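Local coordinates for protein polymerase X (Deinococcus radiodurans, PDB 2W9M) that probably catalyses DNA synthesis from deoxyribonucleoside triphosphates as a family X DNA polymerase, and carries a zinc-binding PHP domain beside its polymerase region, at residues Y303-P306 against E307-D310; E487-N491 against A492-D496; L503-R506 against E507-K510. All coordinates share one frame; numbering follows the deposited sequence.

These three local contacts illustrate how one chain uses short-range turns differently according to depth. Contact 2 is the core example, its centre about 4 Å from the centre of the chain: asparagine side chains and a shared carbonyl bend the chain as it leaves strand 485-489, beside the zinc site. Contacts 1 and 3 lie farther out and are partly buried, and in each a flat side chain takes the lead, an imidazole in 303-310 and an indole in 503-510. They meet where E307 O packs on L503 CD2, at 4.2 Å. Contact 2 leads into helix 499-505 and contact 3 leads out of it; the same helix also borders contact 1.

Contact 1. Residues Y303-P306 against E307-D310; sequences YREP and EHDD
The carbonyl of E305 accepts the backbone N-H of H308, with H308 N to E305 O at 3.0 Å, and P306 O takes D309 N one residue further on. Two such successive bonds, each spanning three residues, are the signature of a short 3-10 turn, here started by a proline. The turn brings the imidazole of H308 back over the chain that precedes it. Its CG lies beside the backbone N (chi1 -70°), and the ring is thereby laid against Y303, whose CA sits over one face, 3.7 Å from the ring centroid, in a CH-pi contact. The Y303 ring meets the imidazole only obliquely, CD2 to CD2 at 3.8 Å, while its OH bonds to P316 O. At the imidazole edge, E305 CB lies 3.3 Å from H308 ND1, which also accepts a weak bond from E305 N. H308 NE2 bonds to K535 O, so the two nitrogens together are consistent with a proton on NE2. E305 bends at chi2 (-69°) and sends its carboxylate to R190, while E307 curls until OE1 is 3.5 Å from E305 CB. D309 reaches R299 and H254. The turn lies in the long loop between helix 287-293 and strand 329-333, with P306 and D309 touching helix 253-264 of the thumb region, and H308 parallel to the ring of W499 on helix 499-505.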
loop_
_atom_site.group_PDB
_atom_site.type_symbol
_atom_site.label_atom_id
_atom_site.label_comp_id
_atom_site.label_asym_id
_atom_site.label_seq_id
_atom_site.Cartn_x
_atom_site.Cartn_y
_atom_site.Cartn_z
ATOM N N TYR A 303 -1.389 -20.177 3.336
ATOM C CA TYR A 303 -0.621 -20.665 4.483
ATOM C C TYR A 303 0.684 -21.370 4.113
ATOM O O TYR A 303 1.198 -22.170 4.896
ATOM C CB TYR A 303 -1.474 -21.611 5.330
ATOM C CG TYR A 303 -2.742 -20.995 5.875
ATOM C CD1 TYR A 303 -3.894 -21.758 6.036
ATOM C CD2 TYR A 303 -2.791 -19.654 6.227
ATOM C CE1 TYR A 303 -5.054 -21.199 6.540
ATOM C CE2 TYR A 303 -3.950 -19.084 6.728
ATOM C CZ TYR A 303 -5.075 -19.859 6.881
ATOM O OH TYR A 303 -6.223 -19.289 7.379
ATOM N N ARG A 304 1.226 -21.073 2.937
ATOM C CA ARG A 304 2.418 -21.773 2.459
ATOM C C ARG A 304 3.712 -20.987 2.634
ATOM O O ARG A 304 4.658 -21.167 1.871
ATOM C CB ARG A 304 2.248 -22.195 1.000
ATOM C CG ARG A 304 1.082 -23.138 0.779
ATOM C CD ARG A 304 0.931 -23.525 -0.681
ATOM N NE ARG A 304 -0.312 -24.257 -0.903
ATOM C CZ ARG A 304 -0.723 -24.699 -2.087
ATOM N NH1 ARG A 304 0.013 -24.490 -3.172
ATOM N NH2 ARG A 304 -1.876 -25.351 -2.183
ATOM N N GLU A 305 3.753 -20.122 3.642
ATOM C CA GLU A 305 4.977 -19.410 3.996
ATOM C C GLU A 305 5.699 -20.166 5.104
ATOM O O GLU A 305 5.084 -20.956 5.820
ATOM C CB GLU A 305 4.656 -17.996 4.485
ATOM C CG GLU A 305 3.713 -17.216 3.595
ATOM C CD GLU A 305 4.331 -16.843 2.264
ATOM O OE1 GLU A 305 5.570 -16.699 2.189
ATOM O OE2 GLU A 305 3.571 -16.687 1.287
ATOM N N PRO A 306 7.006 -19.922 5.261
ATOM C CA PRO A 306 7.748 -20.568 6.350
ATOM C C PRO A 306 7.103 -20.342 7.721
ATOM O O PRO A 306 7.001 -21.281 8.508
ATOM C CB PRO A 306 9.120 -19.892 6.285
ATOM C CG PRO A 306 9.253 -19.452 4.862
ATOM C CD PRO A 306 7.874 -19.086 4.410
ATOM N N GLU A 307 6.669 -19.117 7.997
ATOM C CA GLU A 307 6.115 -18.765 9.306
ATOM C C GLU A 307 4.866 -19.578 9.645
ATOM O O GLU A 307 4.412 -19.586 10.792
ATOM C CB GLU A 307 5.794 -17.263 9.379
ATOM C CG GLU A 307 7.000 -16.332 9.215
ATOM C CD GLU A 307 7.511 -16.263 7.781
ATOM O OE1 GLU A 307 6.735 -16.578 6.853
ATOM O OE2 GLU A 307 8.690 -15.893 7.581
ATOM N N HIS A 308 4.316 -20.256 8.643
ATOM C CA HIS A 308 3.098 -21.047 8.812
ATOM C C HIS A 308 3.371 -22.524 9.122
ATOM O O HIS A 308 2.470 -23.248 9.544
ATOM C CB HIS A 308 2.235 -20.976 7.549
ATOM C CG HIS A 308 1.609 -19.639 7.304
ATOM N ND1 HIS A 308 2.041 -18.785 6.310
ATOM C CD2 HIS A 308 0.569 -19.020 7.906
ATOM C CE1 HIS A 308 1.297 -17.694 6.319
ATOM N NE2 HIS A 308 0.396 -17.812 7.277
ATOM N N ASP A 309 4.604 -22.968 8.902
ATOM C CA ASP A 309 4.939 -24.394 8.975
ATOM C C ASP A 309 4.367 -25.132 10.188
ATOM O O ASP A 309 3.893 -26.260 10.063
ATOM C CB ASP A 309 6.454 -24.599 8.907
ATOM C CG ASP A 309 6.982 -24.581 7.487
ATOM O OD1 ASP A 309 6.164 -24.487 6.545
ATOM O OD2 ASP A 309 8.219 -24.666 7.315
ATOM N N ASP A 310 4.409 -24.502 11.355
ATOM C CA ASP A 310 3.963 -25.161 12.581
ATOM C C ASP A 310 2.607 -24.653 13.079
ATOM O O ASP A 310 2.049 -25.194 14.035
ATOM C CB ASP A 310 5.019 -25.006 13.680
ATOM C CG ASP A 310 6.390 -25.509 13.250
ATOM O OD1 ASP A 310 6.457 -26.381 12.353
ATOM O OD2 ASP A 310 7.402 -25.032 13.811
#

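Contact 2. Residues E487-N491 against A492-D496; sequences EINAN and AARLD
N489 and N491 share one first torsion, with CG turned opposite the backbone N (chi1 -163° and -178°), and this brings one amide beside R494 and the other over A493. N491 OD1 accepts A493 N at 2.9 Å, the donor tilted somewhat from the carbonyl plane. N489 OD1 reaches forward in the same way to N491 N, at 3.1 Å, and closes an Asx turn. Next to it the extended R494 chain crosses the amide obliquely, CD lying 3.5 Å from N489 OD1. The backbone is drawn in by N491 O, which receives R494 N at 2.7 Å from above its carbonyl plane and L495 N at 3.1 Å nearly along the C=O axis. The chain then doubles back, and N489 N donates to D496 O at 2.8 Å. With L495 and D496 both facing N489, the geometry fits a G1 beta bulge, and L495 takes the positive phi (43°) expected at its first position. All this follows strand 485-489 of the seven-stranded parallel sheet of the PHP domain, close to its zinc ions. N489 ND2 binds E487 OE2, at 2.8 Å, and also D516 OD2, while E487 OE1 is bonded to N514 ND2 and H332 ND1. D516 and H332 are zinc ligands, so E487 and N489 form a second shell that positions the first. N491, A493 and R494 touch P94 of helix 94-99.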
loop_
_atom_site.group_PDB
_atom_site.type_symbol
_atom_site.label_atom_id
_atom_site.label_comp_id
_atom_site.label_asym_id
_atom_site.label_seq_id
_atom_site.Cartn_x
_atom_site.Cartn_y
_atom_site.Cartn_z
ATOM N N GLU A 487 -4.125 -0.740 12.352
ATOM C CA GLU A 487 -4.426 -0.735 10.929
ATOM C C GLU A 487 -3.524 -1.674 10.142
ATOM O O GLU A 487 -2.324 -1.763 10.394
ATOM C CB GLU A 487 -4.313 0.691 10.377
ATOM C CG GLU A 487 -4.270 0.800 8.855
ATOM C CD GLU A 487 -4.313 2.248 8.375
ATOM O OE1 GLU A 487 -5.409 2.848 8.406
ATOM O OE2 GLU A 487 -3.257 2.789 7.969
ATOM N N ILE A 488 -4.122 -2.391 9.201
ATOM C CA ILE A 488 -3.369 -3.087 8.174
ATOM C C ILE A 488 -3.553 -2.278 6.901
ATOM O O ILE A 488 -4.558 -2.412 6.203
ATOM C CB ILE A 488 -3.868 -4.526 7.967
ATOM C CG1 ILE A 488 -3.634 -5.361 9.228
ATOM C CG2 ILE A 488 -3.179 -5.162 6.770
ATOM C CD1 ILE A 488 -4.209 -6.757 9.142
ATOM N N ASN A 489 -2.588 -1.410 6.621
ATOM C CA ASN A 489 -2.702 -0.472 5.518
ATOM C C ASN A 489 -2.616 -1.205 4.192
ATOM O O ASN A 489 -1.592 -1.804 3.864
ATOM C CB ASN A 489 -1.628 0.612 5.631
ATOM C CG ASN A 489 -1.931 1.825 4.782
ATOM O OD1 ASN A 489 -1.944 1.750 3.556
ATOM N ND2 ASN A 489 -2.173 2.956 5.432
ATOM N N ALA A 490 -3.708 -1.163 3.440
ATOM C CA ALA A 490 -3.826 -1.924 2.202
ATOM C C ALA A 490 -3.038 -1.344 1.026
ATOM O O ALA A 490 -2.871 -2.015 0.009
ATOM C CB ALA A 490 -5.295 -2.101 1.825
ATOM N N ASN A 491 -2.564 -0.106 1.147
ATOM C CA ASN A 491 -1.751 0.478 0.079
ATOM C C ASN A 491 -0.541 -0.409 -0.199
ATOM O O ASN A 491 0.213 -0.733 0.716
ATOM C CB ASN A 491 -1.319 1.910 0.421
ATOM C CG ASN A 491 -0.506 2.561 -0.693
ATOM O OD1 ASN A 491 0.679 2.276 -0.869
ATOM N ND2 ASN A 491 -1.142 3.448 -1.443
ATOM N N ALA A 492 -0.366 -0.797 -1.460
ATOM C CA ALA A 492 0.664 -1.765 -1.858
ATOM C C ALA A 492 2.092 -1.377 -1.468
ATOM O O ALA A 492 2.974 -2.234 -1.403
ATOM C CB ALA A 492 0.585 -2.041 -3.358
ATOM N N ALA A 493 2.326 -0.095 -1.213
ATOM C CA ALA A 493 3.659 0.352 -0.822
ATOM C C ALA A 493 3.836 0.315 0.686
ATOM O O ALA A 493 4.927 0.571 1.197
ATOM C CB ALA A 493 3.938 1.740 -1.346
ATOM N N ARG A 494 2.768 -0.007 1.402
ATOM C CA ARG A 494 2.850 -0.083 2.855
ATOM C C ARG A 494 2.668 -1.506 3.380
ATOM O O ARG A 494 3.595 -2.076 3.960
ATOM C CB ARG A 494 1.850 0.873 3.500
ATOM C CG ARG A 494 2.188 2.338 3.274
ATOM C CD ARG A 494 1.180 3.240 3.962
ATOM N NE ARG A 494 1.402 4.649 3.659
ATOM C CZ ARG A 494 2.339 5.400 4.231
ATOM N NH1 ARG A 494 3.158 4.876 5.133
ATOM N NH2 ARG A 494 2.460 6.677 3.896
ATOM N N LEU A 495 1.481 -2.072 3.167
ATOM C CA LEU A 495 1.158 -3.408 3.664
ATOM C C LEU A 495 1.677 -3.557 5.092
ATOM O O LEU A 495 2.488 -4.431 5.400
ATOM C CB LEU A 495 1.735 -4.475 2.736
ATOM C CG LEU A 495 1.265 -4.300 1.287
ATOM C CD1 LEU A 495 1.719 -5.449 0.411
ATOM C CD2 LEU A 495 -0.239 -4.163 1.238
ATOM N N ASP A 496 1.177 -2.686 5.958
ATOM C CA ASP A 496 1.724 -2.484 7.288
ATOM C C ASP A 496 0.561 -1.986 8.130
ATOM O O ASP A 496 -0.082 -1.013 7.744
ATOM C CB ASP A 496 2.823 -1.423 7.191
ATOM C CG ASP A 496 3.291 -0.918 8.540
ATOM O OD1 ASP A 496 3.792 0.227 8.592
ATOM O OD2 ASP A 496 3.170 -1.657 9.542
#

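Contact 3. Residues L503-R506 against E507-K510; sequences LRWR and ERLK
The guanidinium of R508 lies flat over one face of the W505 indole, planes 12° apart and centres 4.0 Å apart, a cation-pi stack on the benzene half of the ring. CZ rides over CZ3, and NH2 reaches past it to W505 CH2. From the opposite side of the ring plane L509 comes in obliquely, its CD1 3.6 Å from W505 CB, while at the ring edge NE1 makes a weak bond to D473. Bends at chi2 and chi3 (the latter -89°) fold the R508 chain back over the indole, and a salt bridge from NH1 to E480 fixes how the group is turned. The backbone supports the pairing: W505 O accepts R508 N at 2.8 Å and, more weakly, L509 N. With an alanine here, R508 would probably lose the flat surface it rests on and be free to swing about E480, leaving a gap beside L509. This turn leads from helix 499-505 toward strand 511-514, the return half of the beta-alpha-beta unit that starts at strand 485-489, and both W505 and L509 pack on L476 and E480 of helix 472-482.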
loop_
_atom_site.group_PDB
_atom_site.type_symbol
_atom_site.label_atom_id
_atom_site.label_comp_id
_atom_site.label_asym_id
_atom_site.label_seq_id
_atom_site.Cartn_x
_atom_site.Cartn_y
_atom_site.Cartn_z
ATOM N N LEU A 503 -0.224 -12.011 12.447
ATOM C CA LEU A 503 -0.343 -13.437 12.736
ATOM C C LEU A 503 -0.075 -13.709 14.212
ATOM O O LEU A 503 -0.772 -14.500 14.840
ATOM C CB LEU A 503 0.627 -14.249 11.866
ATOM C CG LEU A 503 0.621 -15.768 12.052
ATOM C CD1 LEU A 503 -0.755 -16.346 11.772
ATOM C CD2 LEU A 503 1.665 -16.418 11.160
ATOM N N ARG A 504 0.933 -13.041 14.761
ATOM C CA ARG A 504 1.302 -13.223 16.161
ATOM C C ARG A 504 0.291 -12.621 17.131
ATOM O O ARG A 504 0.167 -13.077 18.265
ATOM C CB ARG A 504 2.689 -12.630 16.429
ATOM C CG ARG A 504 3.834 -13.454 15.866
ATOM C CD ARG A 504 5.182 -12.778 16.081
ATOM N NE ARG A 504 5.547 -12.688 17.492
ATOM C CZ ARG A 504 5.795 -11.550 18.134
ATOM N NH1 ARG A 504 5.722 -10.394 17.492
ATOM N NH2 ARG A 504 6.128 -11.565 19.417
ATOM N N TRP A 505 -0.428 -11.592 16.688
ATOM C CA TRP A 505 -1.308 -10.827 17.573
ATOM C C TRP A 505 -2.795 -11.011 17.272
ATOM O O TRP A 505 -3.634 -10.323 17.857
ATOM C CB TRP A 505 -0.964 -9.333 17.506
ATOM C CG TRP A 505 0.257 -8.947 18.281
ATOM C CD1 TRP A 505 1.555 -9.028 17.868
ATOM C CD2 TRP A 505 0.294 -8.408 19.610
ATOM N NE1 TRP A 505 2.399 -8.575 18.857
ATOM C CE2 TRP A 505 1.647 -8.188 19.939
ATOM C CE3 TRP A 505 -0.689 -8.087 20.555
ATOM C CZ2 TRP A 505 2.044 -7.668 21.169
ATOM C CZ3 TRP A 505 -0.297 -7.570 21.775
ATOM C CH2 TRP A 505 1.058 -7.365 22.072
ATOM N N ARG A 506 -3.118 -11.937 16.373
ATOM C CA ARG A 506 -4.499 -12.123 15.925
ATOM C C ARG A 506 -5.494 -12.418 17.045
ATOM O O ARG A 506 -6.695 -12.206 16.880
ATOM C CB ARG A 506 -4.597 -13.203 14.839
ATOM C CG ARG A 506 -3.747 -14.443 15.071
ATOM C CD ARG A 506 -4.244 -15.589 14.200
ATOM N NE ARG A 506 -5.223 -16.403 14.912
ATOM C CZ ARG A 506 -6.313 -16.924 14.359
ATOM N NH1 ARG A 506 -6.579 -16.699 13.082
ATOM N NH2 ARG A 506 -7.144 -17.657 15.088
ATOM N N GLU A 507 -4.997 -12.906 18.175
ATOM C CA GLU A 507 -5.857 -13.257 19.299
ATOM C C GLU A 507 -6.092 -12.066 20.216
ATOM O O GLU A 507 -7.005 -12.084 21.040
ATOM C CB GLU A 507 -5.228 -14.388 20.115
ATOM C CG GLU A 507 -4.841 -15.618 19.312
ATOM C CD GLU A 507 -5.996 -16.576 19.111
ATOM O OE1 GLU A 507 -7.126 -16.103 18.861
ATOM O OE2 GLU A 507 -5.774 -17.803 19.204
ATOM N N ARG A 508 -5.270 -11.030 20.069
ATOM C CA ARG A 508 -5.236 -9.951 21.054
ATOM C C ARG A 508 -5.670 -8.578 20.533
ATOM O O ARG A 508 -5.905 -7.659 21.314
ATOM C CB ARG A 508 -3.845 -9.865 21.689
ATOM C CG ARG A 508 -3.367 -11.188 22.281
ATOM C CD ARG A 508 -2.519 -10.969 23.524
ATOM N NE ARG A 508 -1.101 -10.808 23.219
ATOM C CZ ARG A 508 -0.243 -10.152 23.996
ATOM N NH1 ARG A 508 -0.667 -9.577 25.115
ATOM N NH2 ARG A 508 1.034 -10.059 23.648
ATOM N N LEU A 509 -5.781 -8.435 19.220
ATOM C CA LEU A 509 -6.138 -7.143 18.644
ATOM C C LEU A 509 -7.319 -7.244 17.690
ATOM O O LEU A 509 -7.587 -8.303 17.118
ATOM C CB LEU A 509 -4.945 -6.533 17.903
ATOM C CG LEU A 509 -3.653 -6.339 18.695
ATOM C CD1 LEU A 509 -2.487 -6.054 17.755
ATOM C CD2 LEU A 509 -3.819 -5.226 19.707
ATOM N N LYS A 510 -8.030 -6.131 17.539
ATOM C CA LYS A 510 -8.948 -5.962 16.427
ATOM C C LYS A 510 -8.205 -5.173 15.364
ATOM O O LYS A 510 -7.440 -4.269 15.679
ATOM C CB LYS A 510 -10.206 -5.217 16.864
ATOM C CG LYS A 510 -11.192 -6.073 17.636
ATOM C CD LYS A 510 -12.609 -5.532 17.517
ATOM C CE LYS A 510 -13.288 -6.015 16.241
ATOM N NZ LYS A 510 -12.501 -5.692 15.017
#